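Local coordinates for periplasmic protein (Legionella pneumophila subsp. pneumophila, PDB 4FGQ) that acts as a calcium-dependent periplasmic cysteine protease of the bacterial transglutaminase-like family, probably cleaving other proteins in the periplasm, at residues Y20-W31 / P75-G83; V156-L164 / G177-W185. All blocks are in the same frame, centred on the assembly; numbering follows the deposited sequence.

Contact 1 (Y20-W31 / P75-G83)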
ATOM      1  N   TYR A  20      -4.678  20.202   9.517  1.00 24.65           N
ATOM      2  CA  TYR A  20      -6.057  19.730   9.340  1.00 25.47           C
ATOM      3  C   TYR A  20      -6.824  19.768  10.667  1.00 25.70           C
ATOM      4  O   TYR A  20      -6.256  20.112  11.704  1.00 28.85           O
ATOM      5  CB  TYR A  20      -6.064  18.317   8.736  1.00 24.78           C
ATOM      6  CG  TYR A  20      -5.456  18.274   7.352  1.00 25.37           C
ATOM      7  CD1 TYR A  20      -4.109  18.005   7.174  1.00 27.94           C
ATOM      8  CD2 TYR A  20      -6.227  18.520   6.225  1.00 29.57           C
ATOM      9  CE1 TYR A  20      -3.546  17.976   5.913  1.00 30.29           C
ATOM     10  CE2 TYR A  20      -5.671  18.494   4.956  1.00 30.73           C
ATOM     11  CZ  TYR A  20      -4.332  18.222   4.808  1.00 32.74           C
ATOM     12  OH  TYR A  20      -3.778  18.192   3.552  1.00 37.09           O
ATOM     13  N   GLN A  21      -8.111  19.425  10.637  1.00 25.13           N
ATOM     14  CA  GLN A  21      -8.941  19.479  11.839  1.00 27.44           C
ATOM     15  C   GLN A  21      -9.800  18.235  11.977  1.00 26.10           C
ATOM     16  O   GLN A  21      -9.837  17.396  11.075  1.00 20.86           O
ATOM     17  CB  GLN A  21      -9.851  20.711  11.813  1.00 36.22           C
ATOM     18  CG  GLN A  21      -9.121  22.033  11.740  1.00 41.44           C
ATOM     19  CD  GLN A  21      -8.801  22.454  10.315  1.00 48.38           C
ATOM     20  OE1 GLN A  21      -9.664  22.418   9.436  1.00 52.70           O
ATOM     21  NE2 GLN A  21      -7.554  22.855  10.081  1.00 45.86           N
ATOM     22  N   GLY A  22     -10.496  18.132  13.107  1.00 27.08           N
ATOM     23  CA  GLY A  22     -11.463  17.073  13.317  1.00 31.19           C
ATOM     24  C   GLY A  22     -10.884  15.690  13.107  1.00 29.47           C
ATOM     25  O   GLY A  22      -9.771  15.398  13.556  1.00 25.02           O
ATOM     26  N   ASP A  23     -11.636  14.837  12.421  1.00 20.21           N
ATOM     27  CA  ASP A  23     -11.216  13.453  12.238  1.00 20.59           C
ATOM     28  C   ASP A  23     -10.013  13.327  11.315  1.00 20.45           C
ATOM     29  O   ASP A  23      -9.230  12.381  11.442  1.00 20.51           O
ATOM     30  CB  ASP A  23     -12.376  12.592  11.736  1.00 24.12           C
ATOM     31  CG  ASP A  23     -13.428  12.354  12.806  1.00 38.55           C
ATOM     32  OD1 ASP A  23     -13.109  12.531  14.004  1.00 41.54           O
ATOM     33  OD2 ASP A  23     -14.568  11.983  12.452  1.00 46.46           O
ATOM     34  N   THR A  24      -9.862  14.273  10.392  1.00 18.54           N
ATOM     35  CA  THR A  24      -8.725  14.225   9.473  1.00 17.25           C
ATOM     36  C   THR A  24      -7.432  14.416  10.255  1.00 17.87           C
ATOM     37  O   THR A  24      -6.472  13.676  10.051  1.00 17.52           O
ATOM     38  CB  THR A  24      -8.832  15.287   8.372  1.00 20.75           C
ATOM     39  OG1 THR A  24     -10.067  15.108   7.666  1.00 21.73           O
ATOM     40  CG2 THR A  24      -7.666  15.155   7.389  1.00 18.51           C
ATOM     41  N   ARG A  25      -7.421  15.394  11.156  1.00 17.55           N
ATOM     42  CA  ARG A  25      -6.266  15.604  12.025  1.00 19.23           C
ATOM     43  C   ARG A  25      -5.975  14.339  12.818  1.00 21.07           C
ATOM     44  O   ARG A  25      -4.826  13.908  12.908  1.00 19.04           O
ATOM     45  CB  ARG A  25      -6.500  16.779  12.980  1.00 20.37           C
ATOM     46  CG  ARG A  25      -5.421  16.919  14.055  1.00 24.30           C
ATOM     47  CD  ARG A  25      -5.645  18.160  14.919  1.00 29.61           C
ATOM     48  NE  ARG A  25      -5.502  19.395  14.146  1.00 37.17           N
ATOM     49  CZ  ARG A  25      -5.626  20.621  14.652  1.00 42.38           C
ATOM     50  NH1 ARG A  25      -5.901  20.787  15.939  1.00 40.14           N
ATOM     51  NH2 ARG A  25      -5.481  21.684  13.866  1.00 45.99           N
ATOM     52  N   LYS A  26      -7.027  13.739  13.377  1.00 18.24           N
ATOM     53  CA  LYS A  26      -6.888  12.500  14.138  1.00 18.64           C
ATOM     54  C   LYS A  26      -6.309  11.358  13.313  1.00 17.44           C
ATOM     55  O   LYS A  26      -5.579  10.531  13.846  1.00 16.58           O
ATOM     56  CB  LYS A  26      -8.225  12.062  14.741  1.00 21.14           C
ATOM     57  CG  LYS A  26      -8.708  12.932  15.887  1.00 25.22           C
ATOM     58  CD  LYS A  26      -9.952  12.341  16.518  1.00 31.42           C
ATOM     59  CE  LYS A  26     -10.272  13.020  17.832  1.00 38.06           C
ATOM     60  NZ  LYS A  26     -10.064  14.486  17.748  1.00 48.40           N
ATOM     61  N   ARG A  27      -6.649  11.288  12.028  1.00 16.30           N
ATOM     62  CA  ARG A  27      -6.119  10.228  11.177  1.00 15.10           C
ATOM     63  C   ARG A  27      -4.616  10.387  10.956  1.00 15.55           C
ATOM     64  O   ARG A  27      -3.876   9.402  10.967  1.00 14.65           O
ATOM     65  CB  ARG A  27      -6.860  10.151   9.831  1.00 16.36           C
ATOM     66  CG  ARG A  27      -8.271   9.582   9.944  1.00 17.57           C
ATOM     67  CD  ARG A  27      -8.865   9.170   8.585  1.00 20.81           C
ATOM     68  NE  ARG A  27      -8.986  10.265   7.615  1.00 18.18           N
ATOM     69  CZ  ARG A  27      -9.985  11.140   7.565  1.00 21.35           C
ATOM     70  NH1 ARG A  27     -10.978  11.094   8.451  1.00 19.32           N
ATOM     71  NH2 ARG A  27      -9.987  12.080   6.626  1.00 21.16           N
ATOM     72  N   PHE A  28      -4.170  11.621  10.737  1.00 14.02           N
ATOM     73  CA  PHE A  28      -2.738  11.878  10.586  1.00 16.21           C
ATOM     74  C   PHE A  28      -1.983  11.494  11.855  1.00 16.06           C
ATOM     75  O   PHE A  28      -0.968  10.795  11.804  1.00 15.08           O
ATOM     76  CB  PHE A  28      -2.462  13.341  10.212  1.00 15.64           C
ATOM     77  CG  PHE A  28      -2.609  13.627   8.740  1.00 16.78           C
ATOM     78  CD1 PHE A  28      -1.673  13.149   7.831  1.00 18.10           C
ATOM     79  CD2 PHE A  28      -3.681  14.366   8.264  1.00 19.20           C
ATOM     80  CE1 PHE A  28      -1.803  13.410   6.471  1.00 20.25           C
ATOM     81  CE2 PHE A  28      -3.817  14.627   6.911  1.00 15.47           C
ATOM     82  CZ  PHE A  28      -2.882  14.153   6.012  1.00 18.53           C
ATOM     83  N   THR A  29      -2.492  11.928  13.000  1.00 15.99           N
ATOM     84  CA  THR A  29      -1.842  11.614  14.272  1.00 16.79           C
ATOM     85  C   THR A  29      -1.778  10.111  14.508  1.00 16.63           C
ATOM     86  O   THR A  29      -0.764   9.583  14.982  1.00 15.25           O
ATOM     87  CB  THR A  29      -2.561  12.299  15.442  1.00 15.62           C
ATOM     88  OG1 THR A  29      -2.446  13.722  15.291  1.00 20.92           O
ATOM     89  CG2 THR A  29      -1.947  11.882  16.774  1.00 20.99           C
ATOM     90  N   ALA A  30      -2.854   9.416  14.150  1.00 14.96           N
ATOM     91  CA  ALA A  30      -2.911   7.967  14.304  1.00 15.45           C
ATOM     92  C   ALA A  30      -1.909   7.247  13.407  1.00 15.16           C
ATOM     93  O   ALA A  30      -1.305   6.253  13.815  1.00 16.59           O
ATOM     94  CB  ALA A  30      -4.327   7.473  14.033  1.00 17.35           C
ATOM     95  N   TRP A  31      -1.742   7.755  12.189  1.00 12.19           N
ATOM     96  CA  TRP A  31      -0.780   7.217  11.229  1.00 11.17           C
ATOM     97  C   TRP A  31       0.642   7.387  11.771  1.00 13.16           C
ATOM     98  O   TRP A  31       1.454   6.454  11.726  1.00 16.38           O
ATOM     99  CB  TRP A  31      -0.944   7.963   9.907  1.00 13.19           C
ATOM    100  CG  TRP A  31      -0.106   7.488   8.773  1.00 13.05           C
ATOM    101  CD1 TRP A  31       0.449   6.250   8.600  1.00 12.87           C
ATOM    102  CD2 TRP A  31       0.262   8.260   7.628  1.00 13.36           C
ATOM    103  NE1 TRP A  31       1.154   6.213   7.410  1.00 13.33           N
ATOM    104  CE2 TRP A  31       1.051   7.432   6.802  1.00 14.67           C
ATOM    105  CE3 TRP A  31       0.004   9.576   7.228  1.00 16.13           C
ATOM    106  CZ2 TRP A  31       1.580   7.885   5.592  1.00 17.42           C
ATOM    107  CZ3 TRP A  31       0.535  10.018   6.025  1.00 16.13           C
ATOM    108  CH2 TRP A  31       1.310   9.177   5.226  1.00 16.96           C
ATOM    109  N   PRO A  75      -0.004   8.606  -0.247  1.00 17.18           N
ATOM    110  CA  PRO A  75      -0.401   8.336   1.141  1.00 18.22           C
ATOM    111  C   PRO A  75      -1.121   9.518   1.797  1.00 16.70           C
ATOM    112  O   PRO A  75      -2.141   9.320   2.451  1.00 15.43           O
ATOM    113  CB  PRO A  75       0.940   8.076   1.831  1.00 17.12           C
ATOM    114  CG  PRO A  75       1.771   7.430   0.739  1.00 16.82           C
ATOM    115  CD  PRO A  75       1.363   8.123  -0.531  1.00 14.90           C
ATOM    116  N   VAL A  76      -0.617  10.735   1.614  1.00 16.48           N
ATOM    117  CA  VAL A  76      -1.284  11.893   2.200  1.00 17.31           C
ATOM    118  C   VAL A  76      -2.710  12.071   1.655  1.00 15.42           C
ATOM    119  O   VAL A  76      -3.638  12.381   2.405  1.00 15.93           O
ATOM    120  CB  VAL A  76      -0.449  13.175   2.023  1.00 19.21           C
ATOM    121  CG1 VAL A  76      -1.255  14.404   2.428  1.00 21.66           C
ATOM    122  CG2 VAL A  76       0.836  13.079   2.850  1.00 23.28           C
ATOM    123  N   GLU A  77      -2.889  11.860   0.357  1.00 16.76           N
ATOM    124  CA  GLU A  77      -4.212  11.985  -0.248  1.00 14.59           C
ATOM    125  C   GLU A  77      -5.174  10.923   0.290  1.00 17.19           C
ATOM    126  O   GLU A  77      -6.359  11.197   0.508  1.00 18.89           O
ATOM    127  CB  GLU A  77      -4.119  11.901  -1.774  1.00 18.73           C
ATOM    128  CG  GLU A  77      -3.476  13.119  -2.420  1.00 21.69           C
ATOM    129  CD  GLU A  77      -3.260  12.928  -3.910  1.00 23.21           C
ATOM    130  OE1 GLU A  77      -2.543  11.977  -4.285  1.00 22.96           O
ATOM    131  OE2 GLU A  77      -3.831  13.704  -4.702  1.00 25.05           O
ATOM    132  N   PHE A  78      -4.660   9.718   0.494  1.00 15.03           N
ATOM    133  CA  PHE A  78      -5.434   8.631   1.088  1.00 12.88           C
ATOM    134  C   PHE A  78      -5.923   9.055   2.478  1.00 16.23           C
ATOM    135  O   PHE A  78      -7.094   8.895   2.815  1.00 13.47           O
ATOM    136  CB  PHE A  78      -4.557   7.382   1.192  1.00 12.48           C
ATOM    137  CG  PHE A  78      -5.288   6.141   1.656  1.00 14.31           C
ATOM    138  CD1 PHE A  78      -5.426   5.863   3.007  1.00 13.98           C
ATOM    139  CD2 PHE A  78      -5.788   5.231   0.737  1.00 17.33           C
ATOM    140  CE1 PHE A  78      -6.072   4.710   3.441  1.00 14.98           C
ATOM    141  CE2 PHE A  78      -6.437   4.075   1.163  1.00 19.64           C
ATOM    142  CZ  PHE A  78      -6.581   3.817   2.517  1.00 16.15           C
ATOM    143  N   ILE A  79      -5.022   9.595   3.289  1.00 12.94           N
ATOM    144  CA  ILE A  79      -5.397  10.034   4.639  1.00 13.04           C
ATOM    145  C   ILE A  79      -6.423  11.174   4.632  1.00 15.32           C
ATOM    146  O   ILE A  79      -7.411  11.140   5.381  1.00 18.22           O
ATOM    147  CB  ILE A  79      -4.159  10.453   5.459  1.00 16.62           C
ATOM    148  CG1 ILE A  79      -3.212   9.266   5.654  1.00 15.57           C
ATOM    149  CG2 ILE A  79      -4.570  11.021   6.810  1.00 16.09           C
ATOM    150  CD1 ILE A  79      -3.751   8.169   6.580  1.00 18.64           C
ATOM    151  N   VAL A  80      -6.200  12.182   3.790  1.00 14.80           N
ATOM    152  CA  VAL A  80      -7.140  13.293   3.671  1.00 16.76           C
ATOM    153  C   VAL A  80      -8.528  12.808   3.255  1.00 15.64           C
ATOM    154  O   VAL A  80      -9.538  13.227   3.827  1.00 19.09           O
ATOM    155  CB  VAL A  80      -6.624  14.372   2.693  1.00 19.50           C
ATOM    156  CG1 VAL A  80      -7.713  15.386   2.379  1.00 19.25           C
ATOM    157  CG2 VAL A  80      -5.407  15.074   3.280  1.00 21.61           C
ATOM    158  N   ASP A  81      -8.575  11.901   2.289  1.00 16.37           N
ATOM    159  CA  ASP A  81      -9.852  11.417   1.761  1.00 16.88           C
ATOM    160  C   ASP A  81     -10.526  10.401   2.677  1.00 19.23           C
ATOM    161  O   ASP A  81     -11.731  10.156   2.555  1.00 23.64           O
ATOM    162  CB  ASP A  81      -9.654  10.777   0.387  1.00 15.95           C
ATOM    163  CG  ASP A  81      -9.278  11.787  -0.680  1.00 21.87           C
ATOM    164  OD1 ASP A  81      -9.304  12.999  -0.385  1.00 22.41           O
ATOM    165  OD2 ASP A  81      -8.980  11.363  -1.818  1.00 24.61           O
ATOM    166  N   GLY A  82      -9.747   9.807   3.576  1.00 15.03           N
ATOM    167  CA  GLY A  82     -10.254   8.781   4.467  1.00 16.17           C
ATOM    168  C   GLY A  82     -10.356   7.419   3.806  1.00 17.82           C
ATOM    169  O   GLY A  82     -11.073   6.532   4.293  1.00 15.02           O
ATOM    170  N   GLY A  83      -9.626   7.238   2.708  1.00 15.69           N
ATOM    171  CA  GLY A  83      -9.612   5.957   2.025  1.00 16.28           C
ATOM    172  C   GLY A  83      -9.325   6.101   0.542  1.00 18.19           C
ATOM    173  O   GLY A  83      -8.814   7.125   0.107  1.00 16.53           O
TER
HETATM  174  O   HOH W   1     -10.312  15.578   4.993  1.00 27.22           O
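Ile79 meets Arg27, Phe28 and Trp31 where helix 22-31 packs against helix 75-81, a helix-helix pair running obliquely antiparallel (137° between directions, closest axial approach 9.2 Å) in the helical part of this papain-like (clan CA) protease. Arg27, followed outward, shows how one arginine can reach the last carbonyls of a neighbouring helix. Its CB rests on Ile79 CG2, CD passes the carbonyl of Ile79, and a bend at chi3 (-60°) turns the guanidinium across the C-terminal end of helix 75-81. There NE and NH2 grip the same acceptor side-on: Ile79 O lies 2.9 Å from Arg27 NE and 3.0 Å from Arg27 NH2. This oxygen lies in the guanidinium plane, and both nitrogens lie in the carbonyl plane of Ile79. NH2 adds a weak bond to Val80 O. Gly82 CA sits over one guanidinium face; with positive phi, Gly82 is the C-prime residue of the Schellman motif that ends the helix, and the positive charge probably suits the negative pole there.

Deeper in, Ile79 is divided between two aromatics. Ile79 CG2 stands over the centre of the Phe28 ring, 3.5 Å from its centroid and only 3° off the normal, whereas Ile79 CG1 approaches Trp31 CE3 at 3.6 Å. Val76 CG1 and Val80 CG2 border the edge of Phe28. The Trp31 indole reaches on to Pro75, and its NE1 is bonded to Thr96. At the outer margin Tyr20 OH touches Val80 CG2, and a water bridges the helices, lying 2.7 Å from Thr24 OG1 and donating to Val80 O at 2.7 Å.

Contact 2 (V156-L164 / G177-W185)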
ATOM      1  N   VAL A 156       0.060  -9.843 -12.625  1.00 12.58           N
ATOM      2  CA  VAL A 156       0.388  -9.341 -13.951  1.00 13.07           C
ATOM      3  C   VAL A 156       1.714  -8.583 -13.915  1.00 15.06           C
ATOM      4  O   VAL A 156       2.604  -8.845 -14.727  1.00 16.86           O
ATOM      5  CB  VAL A 156      -0.749  -8.456 -14.484  1.00 12.58           C
ATOM      6  CG1 VAL A 156      -0.411  -7.893 -15.863  1.00 19.98           C
ATOM      7  CG2 VAL A 156      -2.027  -9.271 -14.556  1.00 17.02           C
ATOM      8  N   TYR A 157       1.842  -7.642 -12.987  1.00 13.86           N
ATOM      9  CA  TYR A 157       3.119  -6.956 -12.789  1.00 13.79           C
ATOM     10  C   TYR A 157       3.227  -6.492 -11.355  1.00 14.70           C
ATOM     11  O   TYR A 157       2.238  -6.470 -10.632  1.00 12.19           O
ATOM     12  CB  TYR A 157       3.288  -5.768 -13.755  1.00 17.13           C
ATOM     13  CG  TYR A 157       2.425  -4.553 -13.465  1.00 17.44           C
ATOM     14  CD1 TYR A 157       2.874  -3.546 -12.621  1.00 18.44           C
ATOM     15  CD2 TYR A 157       1.182  -4.393 -14.068  1.00 18.54           C
ATOM     16  CE1 TYR A 157       2.099  -2.430 -12.362  1.00 16.82           C
ATOM     17  CE2 TYR A 157       0.403  -3.272 -13.819  1.00 18.64           C
ATOM     18  CZ  TYR A 157       0.867  -2.300 -12.964  1.00 22.67           C
ATOM     19  OH  TYR A 157       0.104  -1.184 -12.704  1.00 23.83           O
ATOM     20  N   SER A 158       4.437  -6.143 -10.930  1.00 14.03           N
ATOM     21  CA  SER A 158       4.630  -5.613  -9.592  1.00 14.09           C
ATOM     22  C   SER A 158       5.670  -4.495  -9.640  1.00 13.10           C
ATOM     23  O   SER A 158       6.421  -4.375 -10.607  1.00 15.24           O
ATOM     24  CB  SER A 158       5.037  -6.715  -8.607  1.00 17.12           C
ATOM     25  OG  SER A 158       6.283  -7.279  -8.962  1.00 20.30           O
ATOM     26  N   PHE A 159       5.690  -3.659  -8.615  1.00 13.41           N
ATOM     27  CA  PHE A 159       6.594  -2.516  -8.618  1.00 15.62           C
ATOM     28  C   PHE A 159       6.827  -1.985  -7.211  1.00 15.56           C
ATOM     29  O   PHE A 159       6.070  -2.277  -6.282  1.00 15.18           O
ATOM     30  CB  PHE A 159       6.024  -1.403  -9.503  1.00 13.67           C
ATOM     31  CG  PHE A 159       4.719  -0.856  -9.022  1.00 16.79           C
ATOM     32  CD1 PHE A 159       4.678   0.308  -8.272  1.00 18.64           C
ATOM     33  CD2 PHE A 159       3.525  -1.512  -9.311  1.00 16.11           C
ATOM     34  CE1 PHE A 159       3.467   0.819  -7.822  1.00 14.48           C
ATOM     35  CE2 PHE A 159       2.309  -1.006  -8.860  1.00 13.21           C
ATOM     36  CZ  PHE A 159       2.285   0.156  -8.120  1.00 16.00           C
ATOM     37  N   ASN A 160       7.893  -1.209  -7.054  1.00 15.30           N
ATOM     38  CA  ASN A 160       8.083  -0.414  -5.846  1.00 15.92           C
ATOM     39  C   ASN A 160       8.813   0.878  -6.210  1.00 17.70           C
ATOM     40  O   ASN A 160       8.906   1.218  -7.388  1.00 19.51           O
ATOM     41  CB  ASN A 160       8.804  -1.207  -4.740  1.00 17.93           C
ATOM     42  CG  ASN A 160      10.116  -1.808  -5.206  1.00 18.26           C
ATOM     43  OD1 ASN A 160      10.750  -1.304  -6.131  1.00 17.00           O
ATOM     44  ND2 ASN A 160      10.533  -2.901  -4.557  1.00 18.38           N
ATOM     45  N   ALA A 161       9.342   1.593  -5.226  1.00 21.61           N
ATOM     46  CA  ALA A 161       9.998   2.865  -5.528  1.00 22.75           C
ATOM     47  C   ALA A 161      11.198   2.689  -6.450  1.00 24.03           C
ATOM     48  O   ALA A 161      11.598   3.625  -7.144  1.00 27.59           O
ATOM     49  CB  ALA A 161      10.395   3.595  -4.250  1.00 19.33           C
ATOM     50  N   GLU A 162      11.769   1.486  -6.470  1.00 18.51           N
ATOM     51  CA  GLU A 162      12.999   1.256  -7.216  1.00 23.93           C
ATOM     52  C   GLU A 162      12.789   0.612  -8.580  1.00 28.97           C
ATOM     53  O   GLU A 162      13.413   1.019  -9.561  1.00 29.28           O
ATOM     54  CB  GLU A 162      13.980   0.403  -6.400  1.00 31.37           C
ATOM     55  CG  GLU A 162      14.553   1.094  -5.175  1.00 35.99           C
ATOM     56  CD  GLU A 162      13.624   1.044  -3.978  1.00 36.11           C
ATOM     57  OE1 GLU A 162      13.587   2.036  -3.217  1.00 38.41           O
ATOM     58  OE2 GLU A 162      12.938   0.012  -3.791  1.00 31.68           O
ATOM     59  N   GLY A 163      11.923  -0.396  -8.646  1.00 24.09           N
ATOM     60  CA  GLY A 163      11.818  -1.192  -9.852  1.00 24.95           C
ATOM     61  C   GLY A 163      10.409  -1.519 -10.302  1.00 22.16           C
ATOM     62  O   GLY A 163       9.428  -1.200  -9.631  1.00 18.09           O
ATOM     63  N   LEU A 164      10.334  -2.165 -11.460  1.00 22.86           N
ATOM     64  CA  LEU A 164       9.089  -2.614 -12.066  1.00 20.13           C
ATOM     65  C   LEU A 164       9.370  -3.983 -12.668  1.00 21.21           C
ATOM     66  O   LEU A 164      10.344  -4.151 -13.406  1.00 24.19           O
ATOM     67  CB  LEU A 164       8.675  -1.647 -13.177  1.00 24.10           C
ATOM     68  CG  LEU A 164       7.608  -2.141 -14.151  1.00 28.16           C
ATOM     69  CD1 LEU A 164       6.271  -2.206 -13.441  1.00 23.77           C
ATOM     70  CD2 LEU A 164       7.538  -1.234 -15.372  1.00 31.71           C
ATOM     71  N   GLY A 177      14.035  -2.200 -12.277  1.00 76.05           N
ATOM     72  CA  GLY A 177      13.009  -2.238 -13.301  1.00 76.45           C
ATOM     73  C   GLY A 177      12.711  -0.873 -13.892  1.00 77.97           C
ATOM     74  O   GLY A 177      12.187  -0.779 -15.003  1.00 79.61           O
ATOM     75  N   ASP A 178      13.075   0.175 -13.152  1.00 78.19           N
ATOM     76  CA  ASP A 178      12.730   1.561 -13.481  1.00 77.73           C
ATOM     77  C   ASP A 178      11.215   1.748 -13.402  1.00 67.87           C
ATOM     78  O   ASP A 178      10.514   1.724 -14.414  1.00 67.19           O
ATOM     79  CB  ASP A 178      13.289   1.984 -14.850  1.00 85.54           C
ATOM     80  CG  ASP A 178      13.266   3.494 -15.060  1.00 88.31           C
ATOM     81  OD1 ASP A 178      12.492   4.193 -14.370  1.00 86.49           O
ATOM     82  OD2 ASP A 178      14.025   3.981 -15.925  1.00 90.00           O
ATOM     83  N   SER A 179      10.725   1.936 -12.181  1.00 59.84           N
ATOM     84  CA  SER A 179       9.295   2.073 -11.921  1.00 53.12           C
ATOM     85  C   SER A 179       8.697   3.334 -12.543  1.00 52.75           C
ATOM     86  O   SER A 179       7.486   3.450 -12.670  1.00 51.54           O
ATOM     87  CB  SER A 179       9.035   2.060 -10.413  1.00 39.02           C
ATOM     88  OG  SER A 179       9.821   3.044  -9.757  1.00 44.69           O
ATOM     89  N   LYS A 180       9.551   4.274 -12.935  1.00 60.08           N
ATOM     90  CA  LYS A 180       9.088   5.544 -13.490  1.00 65.38           C
ATOM     91  C   LYS A 180       8.526   5.429 -14.916  1.00 68.29           C
ATOM     92  O   LYS A 180       8.009   6.407 -15.459  1.00 67.88           O
ATOM     93  CB  LYS A 180      10.194   6.586 -13.429  1.00 69.62           C
ATOM     94  N   SER A 181       8.635   4.244 -15.520  1.00 69.45           N
ATOM     95  CA  SER A 181       8.009   3.980 -16.817  1.00 67.51           C
ATOM     96  C   SER A 181       6.510   3.797 -16.602  1.00 56.86           C
ATOM     97  O   SER A 181       5.719   3.785 -17.547  1.00 55.34           O
ATOM     98  CB  SER A 181       8.605   2.729 -17.464  1.00 70.99           C
ATOM     99  OG  SER A 181      10.022   2.771 -17.458  1.00 75.49           O
ATOM    100  N   LEU A 182       6.147   3.639 -15.333  1.00 45.60           N
ATOM    101  CA  LEU A 182       4.768   3.629 -14.878  1.00 36.73           C
ATOM    102  C   LEU A 182       4.424   5.087 -14.566  1.00 36.57           C
ATOM    103  O   LEU A 182       4.775   5.605 -13.503  1.00 35.75           O
ATOM    104  CB  LEU A 182       4.674   2.763 -13.617  1.00 38.75           C
ATOM    105  CG  LEU A 182       3.472   1.900 -13.233  1.00 45.27           C
ATOM    106  CD1 LEU A 182       3.019   1.046 -14.391  1.00 48.35           C
ATOM    107  CD2 LEU A 182       3.856   1.014 -12.049  1.00 41.02           C
ATOM    108  N   GLY A 183       3.760   5.750 -15.511  1.00 37.83           N
ATOM    109  CA  GLY A 183       3.525   7.186 -15.449  1.00 39.00           C
ATOM    110  C   GLY A 183       2.867   7.725 -14.190  1.00 34.84           C
ATOM    111  O   GLY A 183       3.317   8.736 -13.642  1.00 38.11           O
ATOM    112  N   LYS A 184       1.807   7.063 -13.733  1.00 31.96           N
ATOM    113  CA  LYS A 184       1.067   7.522 -12.559  1.00 31.12           C
ATOM    114  C   LYS A 184       1.896   7.390 -11.306  1.00 29.42           C
ATOM    115  O   LYS A 184       1.731   8.158 -10.364  1.00 28.46           O
ATOM    116  CB  LYS A 184      -0.199   6.697 -12.361  1.00 33.69           C
ATOM    117  CG  LYS A 184      -1.200   6.793 -13.475  1.00 41.07           C
ATOM    118  CD  LYS A 184      -2.117   5.594 -13.407  1.00 40.44           C
ATOM    119  CE  LYS A 184      -3.216   5.728 -14.410  1.00 40.65           C
ATOM    120  NZ  LYS A 184      -4.167   4.583 -14.351  1.00 38.79           N
ATOM    121  N   TRP A 185       2.759   6.381 -11.297  1.00 28.32           N
ATOM    122  CA  TRP A 185       3.607   6.079 -10.156  1.00 25.04           C
ATOM    123  C   TRP A 185       4.719   7.112 -10.085  1.00 25.59           C
ATOM    124  O   TRP A 185       5.025   7.635  -9.017  1.00 28.84           O
ATOM    125  CB  TRP A 185       4.174   4.664 -10.309  1.00 23.65           C
ATOM    126  CG  TRP A 185       5.075   4.183  -9.202  1.00 23.49           C
ATOM    127  CD1 TRP A 185       6.356   3.745  -9.333  1.00 26.61           C
ATOM    128  CD2 TRP A 185       4.751   4.061  -7.806  1.00 21.71           C
ATOM    129  NE1 TRP A 185       6.860   3.365  -8.110  1.00 25.03           N
ATOM    130  CE2 TRP A 185       5.896   3.553  -7.154  1.00 24.59           C
ATOM    131  CE3 TRP A 185       3.613   4.342  -7.047  1.00 25.00           C
ATOM    132  CZ2 TRP A 185       5.931   3.312  -5.778  1.00 24.35           C
ATOM    133  CZ3 TRP A 185       3.648   4.107  -5.681  1.00 20.79           C
ATOM    134  CH2 TRP A 185       4.799   3.596  -5.061  1.00 20.93           C
TER
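Phe159 turns two different aspects toward the segment 177-185, and the contact shows how one aromatic ring can serve two partners where a strand end meets a helix start. Its edge is directed at the face of Trp185 in a T-shaped pair, with centroids 4.7 Å apart from the Phe159 ring to the five-membered ring and planes at 70°; Phe159 CE1 stands over the centre of the indole. One face of Phe159 receives Leu182 CD2, a CH-pi contact 3.8 Å from the centroid and 15° off the normal. With CG lodged between the backbone N and carbonyl carbon (chi1 63°), the phenyl ring is presented to both residues. The methyls of Leu182 also meet Tyr157, CD2 lying 3.9 Å from Tyr157 CE1, while Trp72 from a loop touches Tyr157, Phe159, Leu182 and Trp185.

The indole is also tethered by its nitrogen: Trp185 NE1 donates to Asn160 O at 3.1 Å, arriving from above the carbonyl plane. Ser179 OG lies 3.1 Å from Asn160 O and 3.2 Å from Ala161 O, both weak bonds. Asn160 starts its side chain away from 177-185, and OD1 turns back onto its own loop, accepting from Glu162 N at 3.0 Å and from Gly163 N at 2.9 Å, the latter nearly along the C=O axis. These bonds hold the turn whose carbonyls face Ser179 and Trp185, and Asn160 ND2 is bonded to Leu107 O. An Asx turn and Asx motif, with the backbone bond Asn160 N to Gly163 O, shape the hairpin connection between strands 153-159 and 164-166, at the edge of the antiparallel sheet, with the start of the C-terminal helix 183-192 packed against it.

From the N terminus, contact 1 forms first: 43 residues separate 20-31 from 75-83, among them the end of helix 22-38 and helix 43-55, before the chain returns to pack, closing a long loop within the helical part. The chain then runs through helix 86-100 into the antiparallel sheet. Contact 2 opens only at 156-164 and closes a much shorter loop through edge strand 164-166 and an unmodelled stretch, bringing the start of helix 183-192 to the sheet edge. The two loops are in series, neither crossing nor nesting, with contact centres about 26 Å apart on opposite sides of the chain's centre. Arg191, later in helix 183-192, pairs with Glu77, linking the C-terminal helix back to 75-83.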